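Local coordinates for protein pyridoxal kinase (Entamoeba histolytica, PDB 4S1I) that probably phosphorylates pyridoxal to pyridoxal 5'-phosphate with ATP in a metal-dependent reaction, as a kinase of the ribokinase-like superfamily, at residues 82-87 and 128-133; 118-123 and 143-148; 149-154 and 165-170. All blocks are in the same frame, centred on the assembly; numbering follows the deposited sequence.

Contact 1 (82-87 and 128-133). With PLP (pyridoxal-5'-phosphate), chain C.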
loop_
_atom_site.group_PDB
_atom_site.type_symbol
_atom_site.label_atom_id
_atom_site.label_comp_id
_atom_site.label_asym_id
_atom_site.label_seq_id
_atom_site.Cartn_x
_atom_site.Cartn_y
_atom_site.Cartn_z
ATOM N N GLY A 82 14.382 2.755 -3.661
ATOM C CA GLY A 82 14.344 1.597 -4.486
ATOM C C GLY A 82 14.316 1.937 -5.971
ATOM O O GLY A 82 15.289 2.427 -6.531
ATOM N N TYR A 83 13.228 1.540 -6.571
ATOM C CA TYR A 83 13.115 1.697 -8.026
ATOM C C TYR A 83 12.722 3.083 -8.510
ATOM O O TYR A 83 11.755 3.618 -8.046
ATOM C CB TYR A 83 12.072 0.706 -8.528
ATOM C CG TYR A 83 11.829 0.660 -10.041
ATOM C CD1 TYR A 83 11.031 1.550 -10.646
ATOM C CD2 TYR A 83 12.313 -0.414 -10.760
ATOM C CE1 TYR A 83 10.741 1.473 -12.037
ATOM C CE2 TYR A 83 12.036 -0.491 -12.121
ATOM C CZ TYR A 83 11.231 0.442 -12.736
ATOM O OH TYR A 83 10.956 0.328 -14.095
ATOM N N PHE A 84 13.458 3.596 -9.495
ATOM C CA PHE A 84 13.105 4.865 -10.206
ATOM C C PHE A 84 12.971 4.617 -11.728
ATOM O O PHE A 84 13.840 3.960 -12.352
ATOM C CB PHE A 84 14.177 5.913 -9.988
ATOM C CG PHE A 84 14.404 6.292 -8.554
ATOM C CD1 PHE A 84 13.703 7.333 -7.978
ATOM C CD2 PHE A 84 15.369 5.622 -7.796
ATOM C CE1 PHE A 84 13.927 7.671 -6.706
ATOM C CE2 PHE A 84 15.622 5.998 -6.479
ATOM C CZ PHE A 84 14.874 7.046 -5.952
ATOM N N PRO A 85 11.936 5.183 -12.323
ATOM C CA PRO A 85 11.714 5.037 -13.735
ATOM C C PRO A 85 12.497 6.025 -14.561
ATOM O O PRO A 85 12.522 5.857 -15.786
ATOM C CB PRO A 85 10.182 5.372 -13.880
ATOM C CG PRO A 85 9.867 6.296 -12.831
ATOM C CD PRO A 85 10.754 5.853 -11.692
ATOM N N SER A 86 13.102 7.020 -13.941
ATOM C CA SER A 86 13.752 8.102 -14.657
ATOM C C SER A 86 14.784 8.750 -13.762
ATOM O O SER A 86 14.611 8.695 -12.536
ATOM C CB SER A 86 12.696 9.117 -15.141
ATOM O OG SER A 86 11.996 9.723 -14.031
ATOM N N SER A 87 15.858 9.274 -14.336
ATOM C CA SER A 87 16.942 9.855 -13.577
ATOM C C SER A 87 16.622 11.198 -12.923
ATOM O O SER A 87 17.189 11.505 -11.896
ATOM C CB SER A 87 18.189 9.987 -14.430
ATOM O OG SER A 87 17.938 10.853 -15.514
ATOM N N ASP A 128 23.176 5.383 -14.371
ATOM C CA ASP A 128 24.197 6.361 -14.151
ATOM C C ASP A 128 23.896 7.205 -12.937
ATOM O O ASP A 128 24.770 7.435 -12.087
ATOM C CB ASP A 128 24.362 7.287 -15.405
ATOM C CG ASP A 128 24.788 6.510 -16.664
ATOM O OD1 ASP A 128 25.345 5.373 -16.535
ATOM O OD2 ASP A 128 24.549 7.045 -17.793
ATOM N N SER A 129 22.661 7.627 -12.791
ATOM C CA SER A 129 22.273 8.444 -11.634
ATOM C C SER A 129 22.379 7.687 -10.323
ATOM O O SER A 129 22.715 8.270 -9.279
ATOM C CB SER A 129 20.872 9.007 -11.803
ATOM O OG SER A 129 19.884 8.026 -11.717
ATOM N N MET A 130 22.214 6.372 -10.353
ATOM C CA MET A 130 22.344 5.547 -9.120
ATOM C C MET A 130 23.750 5.512 -8.525
ATOM O O MET A 130 23.912 5.392 -7.315
ATOM C CB MET A 130 21.901 4.102 -9.433
ATOM C CG MET A 130 21.686 3.205 -8.223
ATOM S SD MET A 130 20.465 3.734 -7.051
ATOM C CE MET A 130 18.982 3.620 -8.004
ATOM N N LYS A 131 24.770 5.558 -9.371
ATOM C CA LYS A 131 26.136 5.734 -8.919
ATOM C C LYS A 131 26.301 6.975 -8.018
ATOM O O LYS A 131 27.127 6.958 -7.128
ATOM C CB LYS A 131 27.088 5.853 -10.113
ATOM C CG LYS A 131 27.264 4.550 -10.859
ATOM C CD LYS A 131 28.088 4.749 -12.115
ATOM C CE LYS A 131 28.455 3.416 -12.742
ATOM N NZ LYS A 131 29.306 3.583 -13.954
ATOM N N GLU A 132 25.554 8.049 -8.282
ATOM C CA GLU A 132 25.602 9.225 -7.409
ATOM C C GLU A 132 24.770 9.054 -6.160
ATOM O O GLU A 132 25.248 9.316 -5.028
ATOM C CB GLU A 132 25.194 10.466 -8.140
ATOM C CG GLU A 132 26.180 10.835 -9.223
ATOM C CD GLU A 132 27.591 11.184 -8.701
ATOM O OE1 GLU A 132 27.757 11.645 -7.551
ATOM O OE2 GLU A 132 28.545 11.005 -9.460
ATOM N N LEU A 133 23.607 8.467 -6.286
ATOM C CA LEU A 133 22.759 8.200 -5.122
ATOM C C LEU A 133 23.382 7.361 -4.014
ATOM O O LEU A 133 23.284 7.706 -2.847
ATOM C CB LEU A 133 21.413 7.595 -5.506
ATOM C CG LEU A 133 20.386 7.446 -4.373
ATOM C CD1 LEU A 133 20.052 8.762 -3.649
ATOM C CD2 LEU A 133 19.144 6.827 -4.924
HETATM N N1 PLP C . 8.891 -3.693 -12.200
HETATM C C2 PLP C . 8.876 -2.795 -11.207
HETATM C C2A PLP C . 7.981 -1.633 -11.300
HETATM C C3 PLP C . 9.711 -2.911 -10.058
HETATM O O3 PLP C . 9.718 -2.048 -9.113
HETATM C C4 PLP C . 10.609 -4.030 -9.961
HETATM C C4A PLP C . 11.454 -4.155 -8.812
HETATM O O4A PLP C . 12.012 -5.120 -8.449
HETATM C C5 PLP C . 10.505 -4.893 -11.055
HETATM C C6 PLP C . 9.642 -4.664 -12.120
HETATM C C5A PLP C . 11.269 -6.104 -11.222
HETATM O O4P PLP C . 10.352 -6.843 -11.967
HETATM P P PLP C . 10.793 -7.837 -13.147
HETATM O O1P PLP C . 12.076 -8.472 -12.799
HETATM O O2P PLP C . 10.915 -7.104 -14.438
HETATM O O3P PLP C . 9.694 -8.800 -13.054
#
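Two neighbouring residues of the 82-87 loop face different ways: Phe84 packs on helix 124-133, while Tyr83 turns from that helix and lays its ring against the bound pyridoxal 5'-phosphate. The chain of Met130 bends at chi2 and chi3, both near 60°, which puts the methyl CE at the ring edge, close to the ring plane and 4.1 Å from Phe84 CD2. The same methyl lies 4.2 Å from Gly82 O. One helical turn on, Leu133 CD2 approaches obliquely, 3.9 Å from Phe84 CE2, and both aliphatic chains cross the phenylalanine at about a right angle. At the other end of the loop Ser87 CB rests 3.8 Å from Ser129 OG; that hydroxyl is bonded to Val126 O of its own helix, so the two serines meet by van der Waals contact. On the ligand side, PLP C2A stands 4.1 Å above the centre of the Tyr83 ring, and PLP O3 lies over the same face, 3.5 Å from Tyr83 CD2. Tyr83 CG is anti to its backbone N (chi1 -178°), which swings the ring to the side of the bound ligand. The loop leaves strand 78-81 and enters helix 87-103, whose Val90 touches both Phe84 and Ser129; Thr38 of strand 33-41 also touches Phe84, and helix 144-151 flanks helix 124-133 through Lys131.

Contact 2 (118-123 and 143-148). With PLP (pyridoxal-5'-phosphate), chain C.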
loop_
_atom_site.group_PDB
_atom_site.type_symbol
_atom_site.label_atom_id
_atom_site.label_comp_id
_atom_site.label_asym_id
_atom_site.label_seq_id
_atom_site.Cartn_x
_atom_site.Cartn_y
_atom_site.Cartn_z
ATOM N N GLY A 118 22.266 -10.612 -14.644
ATOM C CA GLY A 118 23.052 -10.053 -15.747
ATOM C C GLY A 118 22.328 -9.139 -16.724
ATOM O O GLY A 118 22.975 -8.644 -17.646
ATOM N N LYS A 119 21.025 -8.852 -16.523
ATOM C CA LYS A 119 20.246 -7.972 -17.441
ATOM C C LYS A 119 19.609 -6.813 -16.692
ATOM O O LYS A 119 18.983 -7.027 -15.689
ATOM C CB LYS A 119 19.158 -8.720 -18.264
ATOM C CG LYS A 119 18.249 -9.665 -17.491
ATOM C CD LYS A 119 16.923 -9.032 -17.038
ATOM C CE LYS A 119 16.586 -9.518 -15.627
ATOM N NZ LYS A 119 15.182 -9.262 -15.245
ATOM N N MET A 120 19.757 -5.597 -17.195
ATOM C CA MET A 120 19.155 -4.426 -16.542
ATOM C C MET A 120 17.673 -4.385 -16.908
ATOM O O MET A 120 17.270 -4.852 -18.003
ATOM C CB MET A 120 19.798 -3.133 -17.036
ATOM C CG MET A 120 21.272 -3.040 -16.682
ATOM S SD MET A 120 21.376 -2.955 -14.872
ATOM C CE MET A 120 23.103 -3.366 -14.565
ATOM N N TYR A 121 16.885 -3.852 -15.987
ATOM C CA TYR A 121 15.486 -3.609 -16.247
ATOM C C TYR A 121 15.144 -2.159 -15.874
ATOM O O TYR A 121 14.051 -1.846 -15.461
ATOM C CB TYR A 121 14.611 -4.661 -15.542
ATOM C CG TYR A 121 14.816 -4.994 -14.063
ATOM C CD1 TYR A 121 14.492 -4.073 -13.041
ATOM C CD2 TYR A 121 15.285 -6.250 -13.672
ATOM C CE1 TYR A 121 14.651 -4.423 -11.723
ATOM C CE2 TYR A 121 15.430 -6.604 -12.312
ATOM C CZ TYR A 121 15.155 -5.692 -11.352
ATOM O OH TYR A 121 15.287 -6.027 -9.977
ATOM N N THR A 122 16.132 -1.297 -15.998
ATOM C CA THR A 122 15.977 0.110 -15.715
ATOM C C THR A 122 16.573 0.872 -16.886
ATOM O O THR A 122 17.411 0.341 -17.663
ATOM C CB THR A 122 16.680 0.549 -14.389
ATOM O OG1 THR A 122 18.045 0.102 -14.384
ATOM C CG2 THR A 122 15.938 0.031 -13.131
ATOM N N LYS A 123 16.167 2.144 -17.017
ATOM C CA LYS A 123 16.825 3.000 -18.014
ATOM C C LYS A 123 18.317 3.218 -17.771
ATOM O O LYS A 123 18.763 3.293 -16.654
ATOM C CB LYS A 123 16.163 4.360 -18.065
ATOM C CG LYS A 123 14.706 4.403 -18.499
ATOM C CD LYS A 123 14.310 5.888 -18.528
ATOM C CE LYS A 123 12.945 6.170 -19.114
ATOM N NZ LYS A 123 11.863 5.224 -18.732
ATOM N N ASN A 143 22.277 -6.574 -5.654
ATOM C CA ASN A 143 22.618 -7.897 -6.043
ATOM C C ASN A 143 23.962 -7.889 -6.789
ATOM O O ASN A 143 24.585 -6.850 -7.014
ATOM C CB ASN A 143 21.470 -8.547 -6.791
ATOM C CG ASN A 143 21.149 -7.878 -8.119
ATOM O OD1 ASN A 143 22.055 -7.451 -8.825
ATOM N ND2 ASN A 143 19.858 -7.800 -8.463
ATOM N N ALA A 144 24.488 -9.052 -7.166
ATOM C CA ALA A 144 25.765 -9.057 -7.847
ATOM C C ALA A 144 25.753 -8.284 -9.158
ATOM O O ALA A 144 26.755 -7.693 -9.541
ATOM C CB ALA A 144 26.266 -10.465 -8.057
ATOM N N THR A 145 24.646 -8.366 -9.906
ATOM C CA THR A 145 24.526 -7.703 -11.163
ATOM C C THR A 145 24.652 -6.191 -10.964
ATOM O O THR A 145 25.391 -5.481 -11.702
ATOM C CB THR A 145 23.161 -8.115 -11.842
ATOM O OG1 THR A 145 23.173 -9.501 -12.174
ATOM C CG2 THR A 145 22.900 -7.298 -13.108
ATOM N N GLU A 146 23.939 -5.713 -9.988
ATOM C CA GLU A 146 23.975 -4.258 -9.548
ATOM C C GLU A 146 25.332 -3.848 -9.147
ATOM O O GLU A 146 25.792 -2.775 -9.529
ATOM C CB GLU A 146 22.907 -3.924 -8.501
ATOM C CG GLU A 146 21.513 -4.056 -9.188
ATOM C CD GLU A 146 20.341 -4.385 -8.308
ATOM O OE1 GLU A 146 20.510 -4.712 -7.084
ATOM O OE2 GLU A 146 19.200 -4.300 -8.794
ATOM N N LEU A 147 25.979 -4.673 -8.339
ATOM C CA LEU A 147 27.313 -4.323 -7.891
ATOM C C LEU A 147 28.291 -4.218 -9.020
ATOM O O LEU A 147 29.137 -3.319 -9.043
ATOM C CB LEU A 147 27.848 -5.379 -6.875
ATOM C CG LEU A 147 29.227 -5.100 -6.227
ATOM C CD1 LEU A 147 29.165 -3.785 -5.434
ATOM C CD2 LEU A 147 29.512 -6.255 -5.300
ATOM N N SER A 148 28.190 -5.156 -9.979
ATOM C CA SER A 148 29.050 -5.103 -11.142
ATOM C C SER A 148 28.849 -3.806 -11.914
ATOM O O SER A 148 29.800 -3.188 -12.373
ATOM C CB SER A 148 28.704 -6.330 -12.042
ATOM O OG SER A 148 29.468 -6.283 -13.186
HETATM N N1 PLP C . 8.891 -3.693 -12.200
HETATM C C2 PLP C . 8.876 -2.795 -11.207
HETATM C C2A PLP C . 7.981 -1.633 -11.300
HETATM C C3 PLP C . 9.711 -2.911 -10.058
HETATM O O3 PLP C . 9.718 -2.048 -9.113
HETATM C C4 PLP C . 10.609 -4.030 -9.961
HETATM C C4A PLP C . 11.454 -4.155 -8.812
HETATM O O4A PLP C . 12.012 -5.120 -8.449
HETATM C C5 PLP C . 10.505 -4.893 -11.055
HETATM C C6 PLP C . 9.642 -4.664 -12.120
HETATM C C5A PLP C . 11.269 -6.104 -11.222
HETATM O O4P PLP C . 10.352 -6.843 -11.967
HETATM P P PLP C . 10.793 -7.837 -13.147
HETATM O O1P PLP C . 12.076 -8.472 -12.799
HETATM O O2P PLP C . 10.915 -7.104 -14.438
HETATM O O3P PLP C . 9.694 -8.800 -13.054
HETATM O O HOH W 1 17.293 -5.819 -8.129
#
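One direct hydrogen bond joins the segments: Gly118 N donates to Thr145 OG1 over 2.9 Å, with an N-H...O angle of 158°. It ties the turn between strands 115-116 and 119-120 to the first turn of helix 144-151. The threonine's other branch makes the apolar contact. With OG1 turned beside the backbone N (chi1 -66°), Thr145 CG2 points opposite to that nitrogen and lies 4.2 Å from Met120 CE, the two side chains sliding past each other in opposite directions.

Reciprocal capping bonds order the helix start. Asn143 OD1 accepts from Glu146 N at 2.8 Å, nearly along its C=O axis, and Asn143 N returns a bond to Glu146 OE1 at 2.9 Å, reaching the anti side of the carboxylate 30° out of its plane. This capping box leaves OE2 to the backbone N atoms of Leu114 and Gly115, and the bonds to both oxygens together hold the carboxylate in place.

A water bridges the segments: it donates to Glu146 OE2 at a short 2.5 Å and is hydrogen-bonded to Tyr121 OH at 2.7 Å. Ligand contacts come from the Tyr121 ring, over one face of which PLP C5A stands 3.8 Å above the plane, offset toward the rim.

Asn143 is a residue of the ADP site, Asp116 beside Tyr121 binds magnesium, and the Glu146 side chain is about 4 Å from the bound magnesium ion. The arrangement thus lies where the substrate and nucleotide-metal sites meet, as in ribokinase-like kinases.

Contact 3 (149-154 and 165-170)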
loop_
_atom_site.group_PDB
_atom_site.type_symbol
_atom_site.label_atom_id
_atom_site.label_comp_id
_atom_site.label_asym_id
_atom_site.label_seq_id
_atom_site.Cartn_x
_atom_site.Cartn_y
_atom_site.Cartn_z
ATOM N N PHE A 149 27.592 -3.440 -12.128
ATOM C CA PHE A 149 27.326 -2.233 -12.874
ATOM C C PHE A 149 27.847 -1.009 -12.130
ATOM O O PHE A 149 28.547 -0.136 -12.734
ATOM C CB PHE A 149 25.886 -1.988 -13.183
ATOM C CG PHE A 149 25.715 -0.609 -13.769
ATOM C CD1 PHE A 149 26.070 -0.347 -15.135
ATOM C CD2 PHE A 149 25.375 0.472 -12.959
ATOM C CE1 PHE A 149 25.988 0.921 -15.644
ATOM C CE2 PHE A 149 25.289 1.762 -13.503
ATOM C CZ PHE A 149 25.617 1.976 -14.826
ATOM N N LEU A 150 27.636 -0.989 -10.835
ATOM C CA LEU A 150 27.999 0.192 -10.048
ATOM C C LEU A 150 29.510 0.458 -10.011
ATOM O O LEU A 150 29.971 1.619 -9.781
ATOM C CB LEU A 150 27.460 0.090 -8.641
ATOM C CG LEU A 150 25.972 0.235 -8.481
ATOM C CD1 LEU A 150 25.591 -0.242 -7.079
ATOM C CD2 LEU A 150 25.516 1.671 -8.766
ATOM N N THR A 151 30.281 -0.609 -10.134
ATOM C CA THR A 151 31.736 -0.524 -10.001
ATOM C C THR A 151 32.527 -0.734 -11.316
ATOM O O THR A 151 33.755 -0.537 -11.369
ATOM C CB THR A 151 32.240 -1.589 -8.997
ATOM O OG1 THR A 151 31.903 -2.910 -9.494
ATOM C CG2 THR A 151 31.700 -1.376 -7.642
ATOM N N GLY A 152 31.856 -1.235 -12.355
ATOM C CA GLY A 152 32.529 -1.681 -13.546
ATOM C C GLY A 152 33.392 -2.926 -13.471
ATOM O O GLY A 152 34.197 -3.165 -14.340
ATOM N N LEU A 153 33.228 -3.695 -12.387
ATOM C CA LEU A 153 33.919 -4.969 -12.245
ATOM C C LEU A 153 33.010 -6.124 -12.521
ATOM O O LEU A 153 31.795 -6.064 -12.243
ATOM C CB LEU A 153 34.443 -5.142 -10.799
ATOM C CG LEU A 153 35.846 -4.702 -10.485
ATOM C CD1 LEU A 153 36.215 -3.329 -11.076
ATOM C CD2 LEU A 153 36.196 -4.849 -9.005
ATOM N N GLU A 154 33.578 -7.184 -13.061
ATOM C CA GLU A 154 32.917 -8.474 -13.080
ATOM C C GLU A 154 32.706 -8.946 -11.612
ATOM O O GLU A 154 33.598 -8.773 -10.801
ATOM C CB GLU A 154 33.768 -9.518 -13.742
ATOM C CG GLU A 154 33.829 -9.383 -15.262
ATOM C CD GLU A 154 32.585 -9.840 -16.001
ATOM O OE1 GLU A 154 31.600 -10.302 -15.379
ATOM O OE2 GLU A 154 32.653 -9.780 -17.251
ATOM N N CYS A 165 33.235 -4.349 -3.626
ATOM C CA CYS A 165 32.838 -3.602 -2.421
ATOM C C CYS A 165 33.898 -2.547 -2.027
ATOM O O CYS A 165 33.546 -1.386 -1.743
ATOM C CB CYS A 165 32.539 -4.553 -1.282
ATOM S SG CYS A 165 30.994 -5.538 -1.496
ATOM N N HIS A 166 35.173 -2.926 -2.105
ATOM C CA HIS A 166 36.253 -2.047 -1.660
ATOM C C HIS A 166 36.195 -0.720 -2.409
ATOM O O HIS A 166 36.339 0.368 -1.800
ATOM C CB HIS A 166 37.622 -2.731 -1.768
ATOM C CG HIS A 166 38.759 -1.871 -1.278
ATOM N ND1 HIS A 166 39.578 -1.167 -2.131
ATOM C CD2 HIS A 166 39.152 -1.537 -0.024
ATOM C CE1 HIS A 166 40.463 -0.469 -1.432
ATOM N NE2 HIS A 166 40.214 -0.664 -0.151
ATOM N N ILE A 167 35.966 -0.771 -3.718
ATOM C CA ILE A 167 35.828 0.457 -4.481
ATOM C C ILE A 167 34.706 1.371 -3.958
ATOM O O ILE A 167 34.838 2.583 -3.951
ATOM C CB ILE A 167 35.487 0.150 -5.974
ATOM C CG1 ILE A 167 36.687 -0.411 -6.691
ATOM C CG2 ILE A 167 34.957 1.366 -6.761
ATOM C CD1 ILE A 167 36.391 -1.149 -7.979
ATOM N N LEU A 168 33.597 0.762 -3.572
ATOM C CA LEU A 168 32.527 1.573 -3.061
ATOM C C LEU A 168 32.750 2.062 -1.636
ATOM O O LEU A 168 32.343 3.192 -1.319
ATOM C CB LEU A 168 31.223 0.835 -3.156
ATOM C CG LEU A 168 30.810 0.544 -4.632
ATOM C CD1 LEU A 168 29.505 -0.255 -4.620
ATOM C CD2 LEU A 168 30.684 1.810 -5.481
ATOM N N HIS A 169 33.363 1.238 -0.795
ATOM C CA HIS A 169 33.751 1.701 0.538
ATOM C C HIS A 169 34.723 2.917 0.411
ATOM O O HIS A 169 34.708 3.831 1.245
ATOM C CB HIS A 169 34.433 0.602 1.363
ATOM C CG HIS A 169 33.580 -0.580 1.703
ATOM N ND1 HIS A 169 32.320 -0.453 2.216
ATOM C CD2 HIS A 169 33.847 -1.904 1.671
ATOM C CE1 HIS A 169 31.853 -1.648 2.508
ATOM N NE2 HIS A 169 32.744 -2.548 2.151
ATOM N N GLU A 170 35.627 2.884 -0.562
ATOM C CA GLU A 170 36.549 4.025 -0.777
ATOM C C GLU A 170 35.817 5.327 -1.165
ATOM O O GLU A 170 36.343 6.434 -0.995
ATOM C CB GLU A 170 37.595 3.647 -1.843
ATOM C CG GLU A 170 38.670 2.682 -1.354
ATOM C CD GLU A 170 39.530 3.223 -0.192
ATOM O OE1 GLU A 170 40.376 4.126 -0.401
ATOM O OE2 GLU A 170 39.395 2.720 0.941
#
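Ile167 and Leu168 of helix 158-170 pack on the C-terminal end of helix 144-151, where an ST turn at Thr151 leads out through Gly152; these are successive helices of the ribokinase-like alpha/beta fold. Along 165-170, Cys165 turns its side chain from the other segment and onto Ile176 and Val178 of strand 175-183. Ile167, two residues on, reaches tip to tip with Leu153, its CD1 facing both methyls, 3.8 Å from each of Leu153 CD1 and Leu153 CD2. The same CD1 is 4.3 Å from Thr151 CB. Leu168 then crosses Thr151 at about a right angle: the methyl Thr151 CG2 lies against the branch point, 3.7 Å from Leu168 CG and nearly as close to both methyls. Leu168 CD2 also comes near Leu150 O, and the leucine packs on Ile134 and Ile176 as well. The threonine's two branches divide the work: with CG2 anti to the carbonyl carbon and turned to Leu168, the hydroxyl (chi1 61°) bonds to Leu147 O and accepts from Leu153 N, Thr151 OG1 standing 3.3 Å from that nitrogen.

Overall arrangement
From the N terminus, the chain runs through strands 5-9 and 33-41 before strand 78-81 opens onto contact 1, whose loop is closed 41 residues later by helix 124-133. Contact 2 begins within that loop, at 118-123, and closes beyond it at 143-148, so the two cross; they touch through Tyr83 and Thr122, and both meet the bound pyridoxal 5'-phosphate. Contact 3 follows in series, a short link between helices 144-151 and 158-170. It shares helix 144-151 with contact 2, Leu147 packing on Leu168, and meets contact 1 where Lys131 lies against Phe149 and Leu150. Together they join three successive helices to the ligand-side loops.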